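Local coordinates for protein CurJ (Moorea producens 3L, PDB 5TZ6) that probably catalyses vinylogous dehydration of a polyketide intermediate as the dehydratase domain of a curacin polyketide synthase module, seen here as an inactive mutant with a bound ligand, at residues K7-K15 with S56-T65; Y211-F222 with P242-S253. The protein carries 1 engineered substitution. All coordinates share one frame; numbering follows the deposited sequence.

Contact 1. Residues K7-K15 with S56-T65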
# COMPACT_ATOMS: atom_id res chain seq x y z
N LYS A 7 5.74 9.83 5.78
CA LYS A 7 5.48 8.80 6.77
C LYS A 7 4.15 9.11 7.43
O LYS A 7 3.99 10.16 8.05
CB LYS A 7 6.60 8.77 7.83
CG LYS A 7 6.88 7.43 8.50
CD LYS A 7 8.14 7.56 9.36
CE LYS A 7 8.51 6.27 10.06
NZ LYS A 7 9.78 6.42 10.83
N LEU A 8 3.18 8.20 7.29
CA LEU A 8 1.85 8.46 7.84
C LEU A 8 1.89 8.53 9.36
O LEU A 8 1.16 9.33 9.96
CB LEU A 8 0.86 7.39 7.38
CG LEU A 8 0.75 7.16 5.87
CD1 LEU A 8 -0.24 6.04 5.56
CD2 LEU A 8 0.35 8.45 5.15
N HIS A 9 2.74 7.73 9.99
CA HIS A 9 2.84 7.61 11.43
C HIS A 9 4.19 6.96 11.69
O HIS A 9 4.56 6.04 10.94
CB HIS A 9 1.70 6.76 12.00
CG HIS A 9 1.56 6.83 13.49
ND1 HIS A 9 2.45 6.24 14.36
CD2 HIS A 9 0.61 7.40 14.27
CE1 HIS A 9 2.07 6.46 15.60
NE2 HIS A 9 0.95 7.16 15.57
N PRO A 10 4.95 7.39 12.69
CA PRO A 10 6.30 6.83 12.89
C PRO A 10 6.32 5.31 12.87
O PRO A 10 7.36 4.70 12.60
CB PRO A 10 6.73 7.39 14.25
CG PRO A 10 5.51 8.08 14.84
CD PRO A 10 4.64 8.45 13.68
N LEU A 11 5.17 4.68 13.13
CA LEU A 11 5.05 3.23 13.14
C LEU A 11 4.43 2.67 11.87
O LEU A 11 4.34 1.44 11.74
CB LEU A 11 4.20 2.80 14.34
CG LEU A 11 4.81 3.00 15.72
CD1 LEU A 11 3.82 2.58 16.79
CD2 LEU A 11 6.12 2.24 15.85
N ILE A 12 4.00 3.51 10.93
CA ILE A 12 3.23 3.06 9.78
C ILE A 12 3.75 3.77 8.54
O ILE A 12 3.65 5.00 8.45
CB ILE A 12 1.72 3.31 9.96
CG1 ILE A 12 1.16 2.41 11.06
CG2 ILE A 12 0.98 3.09 8.64
CD1 ILE A 12 -0.28 2.69 11.39
N ASN A 13 4.28 3.01 7.59
CA ASN A 13 4.83 3.63 6.39
C ASN A 13 3.73 3.97 5.39
O ASN A 13 3.67 5.10 4.90
CB ASN A 13 5.89 2.72 5.77
CG ASN A 13 7.16 2.65 6.60
OD1 ASN A 13 7.22 1.95 7.62
ND2 ASN A 13 8.19 3.39 6.18
N GLN A 14 2.85 3.03 5.07
CA GLN A 14 1.81 3.34 4.10
C GLN A 14 0.51 2.66 4.50
O GLN A 14 0.49 1.67 5.22
CB GLN A 14 2.18 2.95 2.67
CG GLN A 14 2.11 1.47 2.36
CD GLN A 14 2.38 1.17 0.90
OE1 GLN A 14 1.57 0.54 0.22
NE2 GLN A 14 3.53 1.63 0.40
N LYS A 15 -0.59 3.23 4.01
CA LYS A 15 -1.92 2.67 4.15
C LYS A 15 -2.47 2.36 2.76
O LYS A 15 -2.25 3.13 1.82
CB LYS A 15 -2.85 3.64 4.88
CG LYS A 15 -4.32 3.49 4.55
CD LYS A 15 -5.17 4.40 5.42
CE LYS A 15 -6.66 4.16 5.18
NZ LYS A 15 -7.50 5.07 6.00
N SER A 56 0.42 -0.38 20.41
CA SER A 56 0.71 0.97 19.94
C SER A 56 0.51 1.09 18.43
O SER A 56 -0.01 2.10 17.93
CB SER A 56 2.14 1.34 20.36
OG SER A 56 2.59 2.52 19.73
N LEU A 57 0.86 0.04 17.68
CA LEU A 57 0.69 0.04 16.23
C LEU A 57 -0.79 0.10 15.85
O LEU A 57 -1.17 0.81 14.91
CB LEU A 57 1.35 -1.20 15.63
CG LEU A 57 1.34 -1.40 14.12
CD1 LEU A 57 2.02 -0.24 13.42
CD2 LEU A 57 2.04 -2.70 13.77
N LEU A 58 -1.64 -0.63 16.57
CA LEU A 58 -3.06 -0.58 16.27
C LEU A 58 -3.65 0.77 16.64
O LEU A 58 -4.51 1.29 15.93
CB LEU A 58 -3.80 -1.71 16.96
CG LEU A 58 -3.52 -3.04 16.27
CD1 LEU A 58 -3.61 -4.22 17.23
CD2 LEU A 58 -4.45 -3.22 15.08
N LEU A 59 -3.19 1.38 17.74
CA LEU A 59 -3.63 2.74 18.01
C LEU A 59 -3.28 3.67 16.86
O LEU A 59 -4.07 4.54 16.49
CB LEU A 59 -3.04 3.25 19.33
CG LEU A 59 -3.50 2.54 20.60
CD1 LEU A 59 -2.97 3.24 21.84
CD2 LEU A 59 -5.01 2.42 20.65
N ALA A 60 -2.09 3.50 16.27
CA ALA A 60 -1.75 4.30 15.10
C ALA A 60 -2.75 4.08 13.96
O ALA A 60 -3.33 5.04 13.43
CB ALA A 60 -0.33 3.98 14.64
N ALA A 61 -2.96 2.81 13.57
CA ALA A 61 -3.91 2.53 12.50
C ALA A 61 -5.27 3.17 12.79
O ALA A 61 -5.85 3.86 11.94
CB ALA A 61 -4.05 1.01 12.32
N ALA A 62 -5.79 2.94 13.99
CA ALA A 62 -7.00 3.59 14.44
C ALA A 62 -6.95 5.08 14.15
O ALA A 62 -7.89 5.65 13.59
CB ALA A 62 -7.21 3.33 15.94
N SER A 63 -5.86 5.74 14.54
CA SER A 63 -5.76 7.18 14.33
C SER A 63 -5.77 7.53 12.85
O SER A 63 -6.13 8.66 12.50
CB SER A 63 -4.50 7.73 14.99
OG SER A 63 -3.40 7.68 14.11
N LEU A 64 -5.42 6.59 11.98
CA LEU A 64 -5.52 6.85 10.55
C LEU A 64 -6.84 6.39 9.94
O LEU A 64 -7.04 6.57 8.73
CB LEU A 64 -4.36 6.20 9.80
CG LEU A 64 -2.97 6.74 10.10
CD1 LEU A 64 -1.92 5.91 9.39
CD2 LEU A 64 -2.87 8.20 9.69
N THR A 65 -7.75 5.81 10.72
CA THR A 65 -9.03 5.39 10.15
C THR A 65 -10.24 6.02 10.82
O THR A 65 -11.17 6.43 10.13
CB THR A 65 -9.17 3.86 10.18
OG1 THR A 65 -8.65 3.36 11.42
CG2 THR A 65 -8.43 3.23 9.02

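Contact 2. Residues Y211-F222 with P242-S253. With 7OD ((2E,5R)-5-hydroxy-2-methylhept-2-enoic acid), chain C.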
# COMPACT_ATOMS: atom_id res chain seq x y z
N TYR A 211 3.26 9.83 18.47
CA TYR A 211 2.63 8.59 18.90
C TYR A 211 1.38 8.87 19.72
O TYR A 211 1.33 9.83 20.49
CB TYR A 211 3.60 7.77 19.75
CG TYR A 211 4.78 7.15 19.02
CD1 TYR A 211 5.96 7.86 18.84
CD2 TYR A 211 4.73 5.84 18.56
CE1 TYR A 211 7.04 7.29 18.19
CE2 TYR A 211 5.81 5.26 17.91
CZ TYR A 211 6.97 5.99 17.73
OH TYR A 211 8.05 5.43 17.09
N GLN A 212 0.37 8.01 19.56
CA GLN A 212 -0.71 7.98 20.54
C GLN A 212 -0.19 7.51 21.90
O GLN A 212 -0.28 8.24 22.90
CB GLN A 212 -1.85 7.07 20.06
CG GLN A 212 -2.73 7.67 18.96
CD GLN A 212 -1.96 8.01 17.70
OE1 GLN A 212 -1.29 7.16 17.12
NE2 GLN A 212 -2.06 9.27 17.27
N LEU A 213 0.35 6.30 21.94
CA LEU A 213 1.05 5.77 23.11
C LEU A 213 2.30 5.06 22.62
O LEU A 213 2.20 4.08 21.87
CB LEU A 213 0.19 4.81 23.92
CG LEU A 213 -0.95 5.37 24.76
CD1 LEU A 213 -1.56 4.26 25.60
CD2 LEU A 213 -0.45 6.50 25.65
N HIS A 214 3.46 5.56 23.03
CA HIS A 214 4.72 4.97 22.59
C HIS A 214 4.76 3.49 22.97
O HIS A 214 4.30 3.11 24.05
CB HIS A 214 5.90 5.71 23.22
CG HIS A 214 7.19 5.51 22.49
ND1 HIS A 214 7.98 4.39 22.68
CD2 HIS A 214 7.84 6.29 21.59
CE1 HIS A 214 9.05 4.49 21.91
NE2 HIS A 214 9.00 5.63 21.25
N PRO A 215 5.25 2.63 22.08
CA PRO A 215 5.34 1.20 22.45
C PRO A 215 5.97 0.99 23.82
O PRO A 215 5.46 0.17 24.60
CB PRO A 215 6.19 0.60 21.32
CG PRO A 215 6.03 1.54 20.16
CD PRO A 215 5.75 2.91 20.73
N THR A 216 7.03 1.73 24.15
CA THR A 216 7.73 1.51 25.41
C THR A 216 6.88 1.92 26.61
O THR A 216 7.03 1.37 27.70
CB THR A 216 9.06 2.27 25.44
OG1 THR A 216 8.84 3.68 25.26
CG2 THR A 216 9.99 1.77 24.34
N LEU A 217 5.97 2.89 26.43
CA LEU A 217 5.08 3.26 27.52
C LEU A 217 4.06 2.15 27.80
O LEU A 217 3.83 1.78 28.96
CB LEU A 217 4.37 4.57 27.19
CG LEU A 217 3.31 5.05 28.17
CD1 LEU A 217 3.90 5.16 29.58
CD2 LEU A 217 2.73 6.38 27.71
N VAL A 218 3.47 1.60 26.74
CA VAL A 218 2.56 0.46 26.89
C VAL A 218 3.27 -0.70 27.57
O VAL A 218 2.74 -1.31 28.52
CB VAL A 218 2.00 0.05 25.52
CG1 VAL A 218 1.09 -1.17 25.63
CG2 VAL A 218 1.23 1.22 24.90
N ASP A 219 4.49 -0.99 27.13
CA ASP A 219 5.23 -2.08 27.76
C ASP A 219 5.46 -1.80 29.23
O ASP A 219 5.27 -2.68 30.07
CB ASP A 219 6.55 -2.33 27.05
CG ASP A 219 7.14 -3.68 27.41
OD1 ASP A 219 6.64 -4.69 26.88
OD2 ASP A 219 8.08 -3.72 28.23
N SER A 220 5.88 -0.57 29.57
CA SER A 220 6.10 -0.25 30.97
C SER A 220 4.84 -0.54 31.79
O SER A 220 4.91 -1.12 32.89
CB SER A 220 6.50 1.21 31.12
OG SER A 220 7.71 1.48 30.43
N CYS A 221 3.68 -0.18 31.24
CA CYS A 221 2.43 -0.47 31.93
C CYS A 221 2.30 -1.96 32.21
O CYS A 221 1.96 -2.37 33.32
CB CYS A 221 1.24 0.03 31.10
SG CYS A 221 1.00 1.81 31.19
N PHE A 222 2.58 -2.80 31.20
CA PHE A 222 2.55 -4.24 31.48
C PHE A 222 3.62 -4.66 32.48
O PHE A 222 3.42 -5.62 33.24
CB PHE A 222 2.71 -5.03 30.18
CG PHE A 222 1.61 -4.79 29.19
CD1 PHE A 222 0.41 -4.21 29.58
CD2 PHE A 222 1.75 -5.17 27.86
CE1 PHE A 222 -0.60 -3.98 28.67
CE2 PHE A 222 0.74 -4.95 26.94
CZ PHE A 222 -0.44 -4.36 27.35
N PRO A 242 2.78 -11.26 28.87
CA PRO A 242 1.44 -10.84 28.44
C PRO A 242 0.86 -11.82 27.44
O PRO A 242 1.50 -12.17 26.44
CB PRO A 242 1.68 -9.47 27.81
CG PRO A 242 2.88 -8.94 28.54
CD PRO A 242 3.75 -10.15 28.83
N PHE A 243 -0.35 -12.25 27.70
CA PHE A 243 -0.95 -13.32 26.92
C PHE A 243 -2.29 -12.95 26.31
O PHE A 243 -2.56 -13.30 25.16
CB PHE A 243 -1.09 -14.56 27.81
CG PHE A 243 -1.74 -15.73 27.13
CD1 PHE A 243 -3.12 -15.89 27.16
CD2 PHE A 243 -0.97 -16.68 26.48
CE1 PHE A 243 -3.72 -16.97 26.54
CE2 PHE A 243 -1.58 -17.77 25.85
CZ PHE A 243 -2.95 -17.91 25.88
N SER A 244 -3.15 -12.25 27.05
CA SER A 244 -4.44 -11.85 26.50
C SER A 244 -4.93 -10.60 27.22
O SER A 244 -4.53 -10.32 28.35
CB SER A 244 -5.47 -12.97 26.63
OG SER A 244 -5.76 -13.24 27.99
N ILE A 245 -5.80 -9.85 26.55
CA ILE A 245 -6.35 -8.61 27.10
C ILE A 245 -7.83 -8.52 26.74
O ILE A 245 -8.19 -8.59 25.56
CB ILE A 245 -5.60 -7.38 26.58
CG1 ILE A 245 -4.19 -7.33 27.17
CG2 ILE A 245 -6.35 -6.11 26.93
CD1 ILE A 245 -3.31 -6.27 26.55
N ASP A 246 -8.69 -8.37 27.75
CA ASP A 246 -10.11 -8.23 27.46
C ASP A 246 -10.41 -6.90 26.79
O ASP A 246 -11.08 -6.86 25.75
CB ASP A 246 -10.94 -8.41 28.74
CG ASP A 246 -10.83 -9.82 29.30
OD1 ASP A 246 -10.60 -10.76 28.50
OD2 ASP A 246 -10.98 -9.99 30.53
N LYS A 247 -9.93 -5.79 27.35
CA LYS A 247 -10.17 -4.50 26.70
C LYS A 247 -9.09 -3.48 27.03
O LYS A 247 -8.80 -3.25 28.20
CB LYS A 247 -11.54 -3.95 27.09
CG LYS A 247 -11.87 -2.61 26.45
CD LYS A 247 -13.33 -2.27 26.61
CE LYS A 247 -13.68 -2.10 28.08
NZ LYS A 247 -15.15 -1.98 28.27
N PHE A 248 -8.54 -2.86 26.00
CA PHE A 248 -7.57 -1.77 26.13
C PHE A 248 -8.18 -0.51 25.54
O PHE A 248 -8.49 -0.47 24.34
CB PHE A 248 -6.27 -2.13 25.42
CG PHE A 248 -5.17 -1.12 25.60
CD1 PHE A 248 -5.25 0.13 25.01
CD2 PHE A 248 -4.05 -1.44 26.35
CE1 PHE A 248 -4.24 1.05 25.18
CE2 PHE A 248 -3.03 -0.52 26.52
CZ PHE A 248 -3.13 0.73 25.93
N THR A 249 -8.32 0.54 26.34
CA THR A 249 -8.92 1.78 25.90
C THR A 249 -7.89 2.90 25.92
O THR A 249 -7.23 3.14 26.94
CB THR A 249 -10.13 2.16 26.76
OG1 THR A 249 -11.04 1.06 26.82
CG2 THR A 249 -10.84 3.38 26.18
N PHE A 250 -7.74 3.56 24.78
CA PHE A 250 -6.94 4.76 24.63
C PHE A 250 -7.88 5.96 24.59
O PHE A 250 -8.77 6.03 23.73
CB PHE A 250 -6.10 4.69 23.36
CG PHE A 250 -5.40 5.98 23.01
CD1 PHE A 250 -4.30 6.43 23.74
CD2 PHE A 250 -5.85 6.75 21.95
CE1 PHE A 250 -3.67 7.62 23.40
CE2 PHE A 250 -5.22 7.94 21.61
CZ PHE A 250 -4.13 8.38 22.34
N TYR A 251 -7.70 6.89 25.53
CA TYR A 251 -8.53 8.08 25.64
C TYR A 251 -7.90 9.28 24.93
O TYR A 251 -8.51 9.87 24.03
CB TYR A 251 -8.80 8.40 27.12
CG TYR A 251 -9.56 7.30 27.81
CD1 TYR A 251 -10.95 7.27 27.78
CD2 TYR A 251 -8.90 6.28 28.49
CE1 TYR A 251 -11.66 6.26 28.40
CE2 TYR A 251 -9.60 5.27 29.12
CZ TYR A 251 -10.98 5.27 29.07
OH TYR A 251 -11.68 4.26 29.69
N ASN A 252 -6.69 9.66 25.32
CA ASN A 252 -5.98 10.76 24.67
C ASN A 252 -4.51 10.69 25.03
O ASN A 252 -4.14 10.15 26.08
CB ASN A 252 -6.57 12.12 25.08
CG ASN A 252 -6.55 12.35 26.58
OD1 ASN A 252 -7.59 12.25 27.24
ND2 ASN A 252 -5.38 12.64 27.12
N SER A 253 -3.67 11.24 24.15
CA SER A 253 -2.23 11.23 24.38
C SER A 253 -1.83 12.38 25.29
O SER A 253 -2.44 13.45 25.27
CB SER A 253 -1.48 11.32 23.04
OG SER A 253 -0.20 10.73 23.14
OAB 7OD C . 9.14 -12.08 26.25
CAA 7OD C . 8.28 -11.69 25.44
OAI 7OD C . 8.16 -12.26 24.33
CAC 7OD C . 7.36 -10.52 25.81
CAK 7OD C . 6.30 -10.04 24.81
CAD 7OD C . 7.50 -9.82 27.17
CAE 7OD C . 6.56 -8.65 27.49
CAF 7OD C . 6.64 -8.08 28.93
OAH 7OD C . 7.34 -6.83 28.90
CAG 7OD C . 7.35 -9.01 29.93
CAJ 7OD C . 7.02 -8.51 31.34

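Contact 1. Residues K7-K15 with S56-T65
Ala60 O takes two donors from its own helix, Leu64 N and Ser63 OG, the hydroxyl lying in the carbonyl plane on a lone pair, with Ser63 OG 2.7 Å from Ala60 O. The methyl of Ala60 reaches across to residues 7-15. Ala60 CB stands 3.4 Å from the centroid of the His9 ring and 1° off its normal, a CH-pi contact over the middle of the face. With CG anti to the backbone N (chi1 -168°), the imidazole is laid flat against the helix, and a hydrogen bond from its NE2 to Gln212 OE1 limits its rotation. Ile12, at the far end of the type I turn that His9 begins, brings CD1 to the same methyl, 3.5 Å from Ala60 CB. This helix, 51-65, is the central helix of the first hotdog fold of the double-hotdog dehydratase, and the N-terminal loop packs along it before strand 14-16 begins. Towards Ser56, Leu57 CD1 slots in 3.7 Å from Ile12 CG1 and also meets Leu11 CB. Leu11 CD1 rests beside the Ser56 hydroxyl, whose oxygen has its polar partner in Leu213 O. One turn on from Ala60, Leu64 CD1 meets Ile12 CG2 tip to tip and lies 3.7 Å from Leu8 CB, the Leu8 and Leu64 side chains crossing at about a right angle. Lys15, extended beyond CG, brings NZ to Leu64 O at 3.1 Å, a hydrogen bond tilted 33° from the carbonyl plane, with Thr65 CG2 alongside.

Contact 2. Residues Y211-F222 with P242-S253
Gln212 O receives a short hydrogen bond, 2.5 Å, from Ser253 OG, tying the loop before helix 215-223 to the chain just after strand 239-250. The aliphatic part of Gln212 lies over a face of the Phe250 ring, with Gln212 CB 3.9 Å from the ring centroid in a CH-pi contact, while its amide, OE1 hydrogen-bonded to His9 NE2, stands nearly perpendicular to the ring. Leu213 follows, its CG 3.7 Å from Phe250 CD1 and its CD1 at the edge of Phe248, in the ring plane. Cut back to an alanine, Phe250 would probably leave Gln212 CB without a ring face and Leu213 with Phe248 as its one aromatic partner across the contact, opening a gap under the loop. His214 caps the helix, its ND1 accepting from Thr216 N. Val218 packs loosely on Phe248. Asp219 turns to the ligand: CG lies anti to the backbone N (chi1 -164°), and OD1 accepts from 7OD OAH at 3.0 Å, with OD2 hydrogen-bonded to Gln223 NE2. On the last turn Phe222 CZ touches Ile245 CD1 at 3.5 Å and its ring packs on Pro242, whose CD closes on 7OD CAE at 3.5 Å. Asp219 and Gln223 fit the DxxxQ/H motif of polyketide dehydratases, in which the aspartate acts with a histidine of the other hotdog half; its grip on the 5-hydroxyl, beyond the C2-C3 double bond, is consistent with a part in expelling that group in vinylogous dehydration.

How the contacts relate
From the N terminus, the chain runs through the loop 7-15 and several strands before helix 51-65 folds back on that loop, so contact 1 closes over some 40 residues. Contact 2 comes later and closes a shorter loop of 19 residues between segments 211-222 and 242-253; the two lie in series, neither enclosing nor crossing the other, with centres about 15 Å apart. They nevertheless touch: Leu11 CG packs 3.3 Å from Tyr211 CE2, and Ser56 abuts Pro215. Contact 1 belongs to the first hotdog half and contact 2 to the second, so the loop leading into helix 215-223, which carries Asp219 of the ligand pocket further along, joins the two halves.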